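Local coordinates for hemolysin BL lytic component L1 (Bacillus cereus, PDB 7NMQ), which serves as a lytic component of the haemolysin BL enterotoxin and probably takes part in forming an alpha-helical pore in target membranes, at residues S40-G45 with A167-T172; E100-K105 with S334-D339; G232-L237 with V250-H255. All coordinates share one frame; numbering follows the deposited sequence.

Interaction 1: S40-G45 with A167-T172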
loop_
_atom_site.group_PDB
_atom_site.type_symbol
_atom_site.label_atom_id
_atom_site.label_comp_id
_atom_site.label_asym_id
_atom_site.label_seq_id
_atom_site.Cartn_x
_atom_site.Cartn_y
_atom_site.Cartn_z
ATOM N N SER A 40 2.414 -7.923 -34.134
ATOM C CA SER A 40 3.190 -8.493 -35.253
ATOM C C SER A 40 2.243 -8.777 -36.428
ATOM O O SER A 40 1.107 -9.202 -36.203
ATOM C CB SER A 40 3.925 -9.709 -34.826
ATOM O OG SER A 40 3.010 -10.748 -34.549
ATOM N N ASN A 41 2.716 -8.523 -37.644
ATOM C CA ASN A 41 1.989 -8.775 -38.916
ATOM C C ASN A 41 0.764 -7.880 -39.025
ATOM O O ASN A 41 -0.190 -8.230 -39.715
ATOM C CB ASN A 41 1.578 -10.246 -39.076
ATOM C CG ASN A 41 1.199 -10.578 -40.508
ATOM O OD1 ASN A 41 1.944 -10.251 -41.419
ATOM N ND2 ASN A 41 0.054 -11.210 -40.731
ATOM N N ILE A 42 0.821 -6.700 -38.424
ATOM C CA ILE A 42 -0.155 -5.624 -38.663
ATOM C C ILE A 42 0.662 -4.467 -39.200
ATOM O O ILE A 42 1.695 -4.130 -38.580
ATOM C CB ILE A 42 -0.936 -5.305 -37.394
ATOM C CG1 ILE A 42 -1.779 -6.533 -37.050
ATOM C CG2 ILE A 42 -1.766 -4.031 -37.534
ATOM C CD1 ILE A 42 -2.450 -6.458 -35.743
ATOM N N ASP A 43 0.269 -3.970 -40.374
ATOM C CA ASP A 43 1.006 -2.848 -41.004
ATOM C C ASP A 43 0.630 -1.568 -40.263
ATOM O O ASP A 43 -0.499 -1.113 -40.392
ATOM C CB ASP A 43 0.763 -2.703 -42.504
ATOM C CG ASP A 43 1.602 -1.601 -43.150
ATOM O OD1 ASP A 43 2.520 -1.038 -42.470
ATOM O OD2 ASP A 43 1.368 -1.350 -44.349
ATOM N N LEU A 44 1.578 -1.018 -39.531
ATOM C CA LEU A 44 1.358 0.214 -38.736
ATOM C C LEU A 44 2.055 1.392 -39.399
ATOM O O LEU A 44 1.947 2.523 -38.832
ATOM C CB LEU A 44 1.936 0.006 -37.336
ATOM C CG LEU A 44 1.428 -1.194 -36.562
ATOM C CD1 LEU A 44 2.214 -1.336 -35.277
ATOM C CD2 LEU A 44 -0.057 -1.043 -36.291
ATOM N N GLY A 45 2.735 1.146 -40.522
ATOM C CA GLY A 45 3.621 2.152 -41.111
ATOM C C GLY A 45 4.841 2.392 -40.241
ATOM O O GLY A 45 4.969 1.808 -39.147
ATOM N N ALA A 167 -7.109 2.991 -34.490
ATOM C CA ALA A 167 -8.460 3.541 -34.685
ATOM C C ALA A 167 -8.633 4.012 -36.131
ATOM O O ALA A 167 -9.748 4.012 -36.635
ATOM C CB ALA A 167 -8.686 4.684 -33.713
ATOM N N GLY A 168 -7.540 4.374 -36.799
ATOM C CA GLY A 168 -7.610 4.711 -38.218
ATOM C C GLY A 168 -7.950 3.478 -39.038
ATOM O O GLY A 168 -8.613 3.588 -40.067
ATOM N N GLN A 169 -7.567 2.315 -38.570
ATOM C CA GLN A 169 -7.858 1.025 -39.239
ATOM C C GLN A 169 -9.225 0.451 -38.867
ATOM O O GLN A 169 -9.768 -0.312 -39.685
ATOM C CB GLN A 169 -6.801 -0.021 -38.904
ATOM C CG GLN A 169 -5.409 0.396 -39.311
ATOM C CD GLN A 169 -4.363 -0.650 -39.041
ATOM O OE1 GLN A 169 -4.643 -1.743 -38.552
ATOM N NE2 GLN A 169 -3.136 -0.314 -39.404
ATOM N N GLN A 170 -9.732 0.662 -37.650
ATOM C CA GLN A 170 -10.983 0.034 -37.127
ATOM C C GLN A 170 -11.752 1.057 -36.300
ATOM O O GLN A 170 -11.237 1.502 -35.235
ATOM C CB GLN A 170 -10.683 -1.204 -36.286
ATOM C CG GLN A 170 -10.082 -2.342 -37.101
ATOM C CD GLN A 170 -10.137 -3.683 -36.411
ATOM O OE1 GLN A 170 -9.168 -4.439 -36.426
ATOM N NE2 GLN A 170 -11.281 -4.009 -35.841
ATOM N N ALA A 171 -12.920 1.440 -36.767
ATOM C CA ALA A 171 -13.733 2.542 -36.212
ATOM C C ALA A 171 -14.290 2.191 -34.841
ATOM O O ALA A 171 -14.704 3.117 -34.159
ATOM C CB ALA A 171 -14.835 2.876 -37.201
ATOM N N THR A 172 -14.288 0.920 -34.443
ATOM C CA THR A 172 -14.846 0.502 -33.143
ATOM C C THR A 172 -13.826 0.756 -32.018
ATOM O O THR A 172 -14.210 0.604 -30.866
ATOM C CB THR A 172 -15.267 -0.965 -33.177
ATOM O OG1 THR A 172 -14.152 -1.740 -33.617
ATOM C CG2 THR A 172 -16.466 -1.192 -34.071
#

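Interaction 2: E100-K105 with S334-D339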
loop_
_atom_site.group_PDB
_atom_site.type_symbol
_atom_site.label_atom_id
_atom_site.label_comp_id
_atom_site.label_asym_id
_atom_site.label_seq_id
_atom_site.Cartn_x
_atom_site.Cartn_y
_atom_site.Cartn_z
ATOM N N GLU A 100 10.519 0.138 38.674
ATOM C CA GLU A 100 11.465 -0.044 39.808
ATOM C C GLU A 100 12.072 1.322 40.160
ATOM O O GLU A 100 12.153 1.670 41.332
ATOM C CB GLU A 100 12.547 -1.062 39.430
ATOM C CG GLU A 100 13.645 -1.232 40.465
ATOM C CD GLU A 100 14.818 -2.077 39.953
ATOM O OE1 GLU A 100 14.810 -2.489 38.726
ATOM O OE2 GLU A 100 15.793 -2.264 40.728
ATOM N N THR A 101 12.519 2.068 39.164
ATOM C CA THR A 101 13.168 3.356 39.437
ATOM C C THR A 101 12.164 4.309 40.079
ATOM O O THR A 101 12.582 5.120 40.908
ATOM C CB THR A 101 13.806 3.990 38.202
ATOM O OG1 THR A 101 12.787 4.269 37.239
ATOM C CG2 THR A 101 14.910 3.127 37.633
ATOM N N VAL A 102 10.892 4.234 39.739
ATOM C CA VAL A 102 9.883 5.070 40.433
ATOM C C VAL A 102 9.769 4.598 41.883
ATOM O O VAL A 102 9.785 5.448 42.819
ATOM C CB VAL A 102 8.531 5.048 39.715
ATOM C CG1 VAL A 102 7.470 5.716 40.581
ATOM C CG2 VAL A 102 8.688 5.704 38.351
ATOM N N GLN A 103 9.665 3.286 42.105
ATOM C CA GLN A 103 9.480 2.740 43.479
ATOM C C GLN A 103 10.696 3.029 44.379
ATOM O O GLN A 103 10.512 3.172 45.597
ATOM C CB GLN A 103 9.190 1.249 43.361
ATOM C CG GLN A 103 7.758 0.977 42.937
ATOM C CD GLN A 103 6.817 1.759 43.825
ATOM O OE1 GLN A 103 6.645 1.440 45.008
ATOM N NE2 GLN A 103 6.253 2.823 43.269
ATOM N N LYS A 104 11.885 3.126 43.795
ATOM C CA LYS A 104 13.137 3.391 44.516
ATOM C C LYS A 104 13.410 4.910 44.572
ATOM O O LYS A 104 14.511 5.288 45.225
ATOM C CB LYS A 104 14.263 2.539 43.910
ATOM C CG LYS A 104 14.114 1.044 44.156
ATOM C CD LYS A 104 15.265 0.184 43.636
ATOM C CE LYS A 104 15.080 -1.266 44.032
ATOM N NZ LYS A 104 16.137 -2.150 43.464
ATOM N N LYS A 105 12.547 5.728 44.025
ATOM C CA LYS A 105 12.741 7.199 43.988
ATOM C C LYS A 105 14.104 7.497 43.348
ATOM O O LYS A 105 14.830 8.384 43.819
ATOM C CB LYS A 105 12.573 7.785 45.387
ATOM C CG LYS A 105 11.171 7.605 45.936
ATOM C CD LYS A 105 10.955 8.354 47.230
ATOM C CE LYS A 105 9.580 8.133 47.810
ATOM N NZ LYS A 105 9.486 6.824 48.504
ATOM N N SER A 334 5.365 9.519 41.908
ATOM C CA SER A 334 4.786 8.197 42.240
ATOM C C SER A 334 3.657 7.813 41.281
ATOM O O SER A 334 3.255 6.612 41.274
ATOM C CB SER A 334 4.303 8.193 43.674
ATOM O OG SER A 334 3.059 8.876 43.830
ATOM N N LEU A 335 3.077 8.753 40.543
ATOM C CA LEU A 335 1.954 8.454 39.602
ATOM C C LEU A 335 2.456 8.088 38.213
ATOM O O LEU A 335 1.644 7.626 37.391
ATOM C CB LEU A 335 0.994 9.637 39.536
ATOM C CG LEU A 335 0.392 10.029 40.888
ATOM C CD1 LEU A 335 -0.571 11.194 40.726
ATOM C CD2 LEU A 335 -0.314 8.840 41.560
ATOM N N ILE A 336 3.730 8.264 37.932
ATOM C CA ILE A 336 4.280 7.969 36.566
ATOM C C ILE A 336 3.923 6.545 36.161
ATOM O O ILE A 336 3.616 6.278 34.998
ATOM C CB ILE A 336 5.787 8.250 36.512
ATOM C CG1 ILE A 336 6.064 9.750 36.592
ATOM C CG2 ILE A 336 6.428 7.648 35.281
ATOM C CD1 ILE A 336 7.524 10.080 36.889
ATOM N N PRO A 337 3.888 5.544 37.061
ATOM C CA PRO A 337 3.566 4.188 36.612
ATOM C C PRO A 337 2.181 4.079 35.953
ATOM O O PRO A 337 1.980 3.130 35.237
ATOM C CB PRO A 337 3.740 3.325 37.859
ATOM C CG PRO A 337 4.775 4.082 38.643
ATOM C CD PRO A 337 4.369 5.533 38.444
ATOM N N ASP A 338 1.215 4.967 36.247
ATOM C CA ASP A 338 -0.085 4.935 35.527
ATOM C C ASP A 338 0.166 5.103 34.019
ATOM O O ASP A 338 -0.434 4.383 33.213
ATOM C CB ASP A 338 -1.055 6.022 35.997
ATOM C CG ASP A 338 -1.579 5.874 37.413
ATOM O OD1 ASP A 338 -1.682 4.729 37.881
ATOM O OD2 ASP A 338 -1.903 6.942 38.018
ATOM N N ASP A 339 1.038 6.028 33.657
ATOM C CA ASP A 339 1.345 6.328 32.245
ATOM C C ASP A 339 2.175 5.186 31.667
ATOM O O ASP A 339 1.951 4.814 30.497
ATOM C CB ASP A 339 2.041 7.685 32.167
ATOM C CG ASP A 339 1.175 8.804 32.744
ATOM O OD1 ASP A 339 -0.059 8.807 32.469
ATOM O OD2 ASP A 339 1.717 9.638 33.520
#

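Interaction 3: G232-L237 with V250-H255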
loop_
_atom_site.group_PDB
_atom_site.type_symbol
_atom_site.label_atom_id
_atom_site.label_comp_id
_atom_site.label_asym_id
_atom_site.label_seq_id
_atom_site.Cartn_x
_atom_site.Cartn_y
_atom_site.Cartn_z
ATOM N N GLY A 232 -13.070 -16.567 -4.635
ATOM C CA GLY A 232 -14.040 -16.678 -3.531
ATOM C C GLY A 232 -14.355 -15.342 -2.886
ATOM O O GLY A 232 -15.042 -15.322 -1.844
ATOM N N GLY A 233 -13.874 -14.245 -3.447
ATOM C CA GLY A 233 -14.099 -12.911 -2.866
ATOM C C GLY A 233 -13.694 -12.850 -1.388
ATOM O O GLY A 233 -12.582 -13.256 -1.036
ATOM N N LEU A 234 -14.590 -12.348 -0.529
ATOM C CA LEU A 234 -14.294 -12.200 0.908
ATOM C C LEU A 234 -14.791 -13.416 1.689
ATOM O O LEU A 234 -14.822 -13.342 2.931
ATOM C CB LEU A 234 -14.964 -10.921 1.422
ATOM C CG LEU A 234 -14.502 -9.635 0.740
ATOM C CD1 LEU A 234 -15.038 -8.401 1.410
ATOM C CD2 LEU A 234 -12.994 -9.537 0.672
ATOM N N SER A 235 -15.130 -14.533 1.046
ATOM C CA SER A 235 -15.695 -15.751 1.712
ATOM C C SER A 235 -14.945 -16.172 2.975
ATOM O O SER A 235 -15.601 -16.598 3.970
ATOM C CB SER A 235 -15.673 -16.957 0.771
ATOM O OG SER A 235 -16.606 -16.761 -0.232
ATOM N N ALA A 236 -13.620 -16.149 2.960
ATOM C CA ALA A 236 -12.794 -16.732 4.037
ATOM C C ALA A 236 -12.969 -15.964 5.334
ATOM O O ALA A 236 -12.449 -16.437 6.350
ATOM C CB ALA A 236 -11.334 -16.795 3.647
ATOM N N LEU A 237 -13.586 -14.788 5.279
ATOM C CA LEU A 237 -13.753 -13.932 6.472
ATOM C C LEU A 237 -15.077 -14.206 7.196
ATOM O O LEU A 237 -15.390 -13.484 8.121
ATOM C CB LEU A 237 -13.658 -12.471 6.043
ATOM C CG LEU A 237 -12.303 -12.092 5.455
ATOM C CD1 LEU A 237 -12.408 -10.800 4.665
ATOM C CD2 LEU A 237 -11.254 -12.009 6.545
ATOM N N VAL A 250 -21.779 -7.099 4.087
ATOM C CA VAL A 250 -22.493 -7.541 2.866
ATOM C C VAL A 250 -22.181 -6.580 1.726
ATOM O O VAL A 250 -21.885 -7.000 0.596
ATOM C CB VAL A 250 -23.984 -7.643 3.155
ATOM C CG1 VAL A 250 -24.798 -7.841 1.884
ATOM C CG2 VAL A 250 -24.182 -8.811 4.124
ATOM N N THR A 251 -22.157 -5.292 1.983
ATOM C CA THR A 251 -21.817 -4.278 0.967
ATOM C C THR A 251 -20.382 -4.510 0.509
ATOM O O THR A 251 -20.083 -4.454 -0.713
ATOM C CB THR A 251 -22.046 -2.867 1.513
ATOM O OG1 THR A 251 -23.459 -2.738 1.647
ATOM C CG2 THR A 251 -21.496 -1.797 0.596
ATOM N N ALA A 252 -19.448 -4.673 1.440
ATOM C CA ALA A 252 -18.039 -4.935 1.070
ATOM C C ALA A 252 -17.927 -6.204 0.234
ATOM O O ALA A 252 -17.184 -6.212 -0.787
ATOM C CB ALA A 252 -17.178 -5.030 2.309
ATOM N N SER A 253 -18.616 -7.273 0.622
ATOM C CA SER A 253 -18.608 -8.525 -0.174
ATOM C C SER A 253 -19.119 -8.236 -1.591
ATOM O O SER A 253 -18.511 -8.722 -2.570
ATOM C CB SER A 253 -19.419 -9.606 0.491
ATOM O OG SER A 253 -18.828 -9.961 1.726
ATOM N N LYS A 254 -20.220 -7.525 -1.708
ATOM C CA LYS A 254 -20.810 -7.180 -3.025
ATOM C C LYS A 254 -19.788 -6.396 -3.851
ATOM O O LYS A 254 -19.664 -6.633 -5.074
ATOM C CB LYS A 254 -22.097 -6.383 -2.848
ATOM C CG LYS A 254 -23.335 -7.253 -2.719
ATOM C CD LYS A 254 -24.648 -6.514 -2.747
ATOM C CE LYS A 254 -25.741 -7.397 -2.176
ATOM N NZ LYS A 254 -25.329 -8.824 -2.166
ATOM N N HIS A 255 -19.039 -5.488 -3.248
ATOM C CA HIS A 255 -18.027 -4.735 -3.992
ATOM C C HIS A 255 -16.950 -5.696 -4.484
ATOM O O HIS A 255 -16.459 -5.531 -5.614
ATOM C CB HIS A 255 -17.390 -3.646 -3.123
ATOM C CG HIS A 255 -18.241 -2.428 -2.965
ATOM N ND1 HIS A 255 -18.712 -1.703 -4.068
ATOM C CD2 HIS A 255 -18.671 -1.777 -1.847
ATOM C CE1 HIS A 255 -19.391 -0.628 -3.609
ATOM N NE2 HIS A 255 -19.399 -0.681 -2.235
HETATM O O HOH W 1 -17.063 -11.413 -1.827
#

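Interaction 1: S40-G45 with A167-T172
Gln-169, the last helical residue of 161-169, reaches across to the backbone of Asp-43 and makes the one hydrogen bond between the two segments. Its NE2 donates to Asp-43 O at 2.9 Å, but the N-H...O angle of 129° is bent, and the bond is weak. The chain can span the distance because CG lies beside the backbone N and opposite the carbonyl carbon (chi1 -59°) and the rest is extended, which carries the amide to the loop although the nearest CA atoms, those of Leu-44 and Gln-169, are still 9.3 Å apart. A long side chain ending in an N-H donor suits a surface position from which a loop carbonyl can be reached from a helix end.

The van der Waals part is slight and consists of methyl groups against the amide. Ile-42 points toward the helix end, and its CG2 methyl comes to 3.8 Å from Gln-169 OE1, the two side chains running at a slant to one another. Leu-44 approaches more loosely, with its CD2 4.4 Å from Gln-169 NE2. Ile-42 and Leu-44 thus bring methyl groups near the oxygen and the nitrogen of the same amide.

Within the loop, Asp-43 caps the start of the next helix: Gly-45 N donates to Asp-43 OD1 at 2.9 Å, coming from above the carboxylate plane. A short acidic side chain is well suited to take up an N-H at a helix start, and Gly-45 readily adopts the positive phi of 69° found here.

The contact lies at the surface, near one end of the elongated molecule. Segment 40-45 links helix 10-33 to helix 45-103, and Leu-44 also packs on Leu-162 and Leu-166 of helix 161-169. Ile-42 rests on Arg-275 at the start of helix 275-325, whose Ala-276 is touched by Gln-170.

Interaction 2: E100-K105 with S334-D339
The end of helix 45-103 comes alongside an early turn of helix 330-357, with the CA atoms of Val-102 and Ser-334 at 6.2 Å and no hydrogen bond passing between the two segments. Val-102 carries the contact. Its CG1 methyl meets CG and CD of Pro-337, 3.7 and 3.8 Å away. This methyl stands opposite the backbone N of Val-102 (chi1 170°), while CG2, placed beside that N, comes to 4.3 Å from Ile-336 CB. The same CG1 also lies 4.0 Å from Ser-334 CA, where the backbone of the opposing helix closes in. A short branched side chain fits this close approach, offering one methyl to the proline and the other to the isoleucine.

Such packing is that of an alpha-helical bundle, as expected of a toxin of the ClyA-like family, here near one end of the elongated molecule. Leu-110 of helix 107-154 touches both Val-102 and Ile-336, so the apolar cluster draws in three helices. Proline has no N-H to give to the preceding turn, and helix 330-357 is kinked at Pro-337 and Asp-338.

Helix 45-103 ends in a Schellman motif: Lys-105 has a positive phi of 54°, with two bonds back into the last turn, one of them from Lys-105 N to Val-102 O. Lys-104 NZ forms a salt bridge with Glu-100 OE2 (2.8 Å), which accepts through its anti lone pair; the pair lies within one segment and does not touch 334-339. Ser-334 turns its hydroxyl to the carbonyl of His-331 in its own helix.

Interaction 3: G232-L237 with V250-H255
Leu-234 and the turn of helix around Ala-252 and Ser-253 meet mainly through van der Waals packing. The CD1 methyl of Leu-234 lies 4.1 Å from Ala-252 CB and 3.8 Å from Ser-253 N, against the helix backbone itself. Ala-252 suits the place because its small side chain lets the leucine come close to the main chain. Ser-253 has two conformers; in the one given, OG lies near Leu-234 CB and bonds to Gly-249 O, one turn earlier, so there its polarity is met within the helix.

The polar link across the contact is a water, which accepts from Leu-234 N at 2.9 Å and donates to Ser-253 O at 3.1 Å.

Inside the loop, Gly-232 O takes two bonds, from Ser-235 N and from Ser-235 OG. The hydroxyl lies 2.7 Å from that oxygen, in the carbonyl plane and on a lone pair, tying the ends of the turn together.

Ile-213 touches Leu-234 and Trp-197 touches Ala-252, so helices 203-216 and 173-200 border this contact. Residues 232-235 form a type II' beta turn, with Gly-233 at its second position, where a phi of 53° is easy for glycine. The turn lies in a stretch, 229-250, predicted to span the membrane; of the helix segment only Val-250 falls within it.

Overall arrangement
Interactions 1 and 2 lie on opposite sides of the chain's centre, about 78 Å apart between their centres. Interaction 1 involves the loop that leads into helix 45-103, interaction 2 the last turn of that helix. Interaction 3 lies off to the side, its centre about 41 and 49 Å from theirs, and within the chain loop closed by interaction 2. The chemistry differs with place. Interaction 1 is a surface contact resting on a weak amide-to-carbonyl bond; interaction 2, partly buried, is purely apolar across its helices and keeps its salt bridge within one segment; interaction 3 is buried, yet uses a water to join two backbone groups. Only interaction 2 pairs helix with helix.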